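Local coordinates for protein 6-phosphogluconate dehydrogenase (Pseudomonas syringae, PDB 5U5G) that probably catalyses the NADP(H)-dependent reduction of a 2-oxopropylphosphonate ketone to the corresponding alcohol during fosfomycin biosynthesis, at residues P122-V127 with R171-N176. Numbering follows the deposited sequence.
Sequences PVSGGV and RLKILN. With 7VD ((2-oxopropyl)phosphonic acid), chain F; NAP (NADP nicotinamide-adenine-dinucleotide phosphate), chain E.
Lys173 NZ is held by three acceptors: it donates to Val123 O at 2.8 Å and to the ketone oxygen O7 of (2-oxopropyl)phosphonic acid at 2.7 Å, and it also bonds Asn177 OD1. NZ approaches Val123 O at a C=O...N angle of 147°, tilted 22° from the carbonyl plane. CG of Lys173 lies anti to the backbone N, and Pro122 CB packs on Lys173 CB and CG, 3.7 Å from CG; a bend at chi2 (71°) then sends CD, CE and NZ on to Val123 O and the ketone. The contact thus joins the end of strand 117-124 in the Rossmann-type nucleotide-binding domain to the long helix 168-196, lining the site where nicotinamide and ketone meet, as in the beta-hydroxyacid dehydrogenase family. The phosphonate, at the other end of the ligand from O7, is held by the strand end and the turn after it: Ser124 OG donates to O2 at 2.8 Å, while Gly125 N reaches O3 at 2.7 Å and Gly126 N adds a weak bond to the same oxygen. Val123 O also approaches nicotinamide C5N, at 3.3 Å. Asn176 ND2 stays 3.8 Å from Ser124 OG; Asn176 OD1 accepts from Gly213 N of the second subunit, whose Arg212 N bonds Ser124 OG.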
# COMPACT_ATOMS: atom_id res chain seq x y z
N PRO A 122 7.45 -10.96 -16.22
CA PRO A 122 7.91 -10.26 -15.02
C PRO A 122 7.11 -10.71 -13.81
O PRO A 122 5.97 -11.17 -13.94
CB PRO A 122 7.68 -8.78 -15.35
CG PRO A 122 6.60 -8.78 -16.43
CD PRO A 122 6.86 -10.04 -17.22
N VAL A 123 7.72 -10.62 -12.63
CA VAL A 123 7.13 -11.16 -11.41
C VAL A 123 7.18 -10.12 -10.29
O VAL A 123 7.92 -9.14 -10.35
CB VAL A 123 7.82 -12.46 -10.96
CG1 VAL A 123 7.64 -13.56 -12.00
CG2 VAL A 123 9.30 -12.19 -10.68
N SER A 124 6.38 -10.36 -9.25
CA SER A 124 6.38 -9.50 -8.08
C SER A 124 6.12 -10.34 -6.84
O SER A 124 5.35 -11.31 -6.88
CB SER A 124 5.32 -8.39 -8.21
OG SER A 124 5.42 -7.47 -7.15
N GLY A 125 6.77 -9.97 -5.74
CA GLY A 125 6.61 -10.71 -4.51
C GLY A 125 7.92 -10.89 -3.77
O GLY A 125 7.94 -11.38 -2.65
N GLY A 126 9.02 -10.48 -4.40
CA GLY A 126 10.33 -10.52 -3.77
C GLY A 126 10.86 -11.93 -3.53
O GLY A 126 10.22 -12.94 -3.82
N VAL A 127 12.09 -11.98 -3.00
CA VAL A 127 12.72 -13.24 -2.61
C VAL A 127 11.80 -14.04 -1.70
O VAL A 127 11.64 -15.26 -1.85
CB VAL A 127 14.08 -12.97 -1.94
CG1 VAL A 127 14.59 -14.19 -1.17
CG2 VAL A 127 15.12 -12.53 -2.99
N ARG A 171 4.98 -3.27 -19.39
CA ARG A 171 4.33 -1.99 -19.13
C ARG A 171 3.67 -1.99 -17.76
O ARG A 171 3.85 -1.06 -16.97
CB ARG A 171 3.30 -1.68 -20.22
CG ARG A 171 3.94 -1.39 -21.57
CD ARG A 171 2.93 -1.15 -22.69
NE ARG A 171 3.67 -0.88 -23.92
CZ ARG A 171 3.83 -1.74 -24.93
NH1 ARG A 171 3.26 -2.93 -24.91
NH2 ARG A 171 4.56 -1.38 -25.98
N LEU A 172 2.93 -3.06 -17.45
CA LEU A 172 2.23 -3.17 -16.18
C LEU A 172 3.20 -3.32 -15.00
O LEU A 172 2.99 -2.73 -13.93
CB LEU A 172 1.26 -4.34 -16.24
CG LEU A 172 0.06 -4.08 -17.16
CD1 LEU A 172 -0.57 -5.39 -17.59
CD2 LEU A 172 -0.93 -3.18 -16.43
N LYS A 173 4.25 -4.12 -15.18
CA LYS A 173 5.22 -4.32 -14.11
C LYS A 173 5.91 -3.02 -13.73
O LYS A 173 6.05 -2.71 -12.54
CB LYS A 173 6.26 -5.38 -14.55
CG LYS A 173 7.53 -5.45 -13.66
CD LYS A 173 7.22 -6.07 -12.27
CE LYS A 173 8.51 -6.14 -11.39
NZ LYS A 173 8.19 -6.42 -9.95
N ILE A 174 6.32 -2.23 -14.74
CA ILE A 174 7.04 -0.98 -14.48
C ILE A 174 6.15 0.01 -13.71
O ILE A 174 6.60 0.68 -12.77
CB ILE A 174 7.53 -0.38 -15.81
CG1 ILE A 174 8.60 -1.28 -16.45
CG2 ILE A 174 8.06 1.03 -15.61
CD1 ILE A 174 8.86 -0.96 -17.92
N LEU A 175 4.88 0.10 -14.10
CA LEU A 175 3.93 0.93 -13.37
C LEU A 175 3.67 0.39 -11.96
O LEU A 175 3.56 1.17 -11.00
CB LEU A 175 2.63 1.00 -14.16
CG LEU A 175 2.15 2.27 -14.87
CD1 LEU A 175 3.20 3.34 -15.03
CD2 LEU A 175 1.53 1.91 -16.20
N ASN A 176 3.56 -0.93 -11.82
CA ASN A 176 3.46 -1.53 -10.49
C ASN A 176 4.61 -1.09 -9.60
O ASN A 176 4.40 -0.70 -8.44
CB ASN A 176 3.43 -3.05 -10.61
CG ASN A 176 3.53 -3.73 -9.26
OD1 ASN A 176 2.52 -3.90 -8.58
ND2 ASN A 176 4.75 -4.13 -8.88
P1 7VD F . 8.90 -6.78 -6.06
C1 7VD F . 10.62 -6.23 -6.27
O2 7VD F . 7.96 -6.29 -7.13
O3 7VD F . 8.81 -8.29 -5.94
O4 7VD F . 8.58 -6.14 -4.73
C6 7VD F . 10.96 -5.57 -7.58
O7 7VD F . 10.45 -5.94 -8.63
C8 7VD F . 11.95 -4.44 -7.50
PA NAP E . 20.76 -9.20 -8.77
O1A NAP E . 21.52 -7.94 -8.90
O2A NAP E . 20.60 -9.88 -7.43
O5B NAP E . 21.33 -10.33 -9.85
C5B NAP E . 21.40 -9.71 -11.11
C4B NAP E . 21.62 -10.83 -12.14
O4B NAP E . 21.84 -10.30 -13.45
C3B NAP E . 22.85 -11.70 -11.71
O3B NAP E . 22.64 -13.02 -12.11
C2B NAP E . 23.95 -11.10 -12.62
O2B NAP E . 24.94 -11.94 -12.95
C1B NAP E . 23.06 -10.85 -13.91
N9A NAP E . 23.75 -9.90 -14.76
C8A NAP E . 23.80 -8.49 -14.67
N7A NAP E . 24.58 -7.93 -15.64
C5A NAP E . 25.05 -9.03 -16.36
C6A NAP E . 25.90 -9.13 -17.48
N6A NAP E . 26.43 -8.01 -18.07
N1A NAP E . 26.22 -10.34 -18.01
C2A NAP E . 25.67 -11.43 -17.40
N3A NAP E . 24.85 -11.49 -16.34
C4A NAP E . 24.55 -10.26 -15.83
O3 NAP E . 19.31 -8.66 -9.33
PN NAP E . 18.03 -9.42 -8.74
O1N NAP E . 18.13 -10.89 -8.82
O2N NAP E . 17.39 -8.69 -7.57
O5D NAP E . 16.84 -9.04 -9.96
C5D NAP E . 16.98 -9.83 -11.06
C4D NAP E . 15.78 -9.55 -11.94
O4D NAP E . 14.56 -9.85 -11.21
C3D NAP E . 15.73 -8.00 -12.29
O3D NAP E . 15.26 -7.85 -13.60
C2D NAP E . 14.73 -7.46 -11.29
O2D NAP E . 14.02 -6.34 -11.76
C1D NAP E . 13.75 -8.67 -11.20
N1N NAP E . 13.02 -8.67 -9.95
C2N NAP E . 13.67 -8.65 -8.69
C3N NAP E . 12.91 -8.73 -7.54
C7N NAP E . 13.56 -8.75 -6.23
O7N NAP E . 12.92 -8.87 -5.18
N7N NAP E . 14.93 -8.70 -6.14
C4N NAP E . 11.41 -8.87 -7.59
C5N NAP E . 10.85 -8.86 -8.94
C6N NAP E . 11.62 -8.75 -10.02
P2B NAP E . 26.32 -12.04 -11.73
O1X NAP E . 25.64 -12.86 -10.69
O2X NAP E . 27.42 -12.72 -12.54
O3X NAP E . 26.50 -10.57 -11.44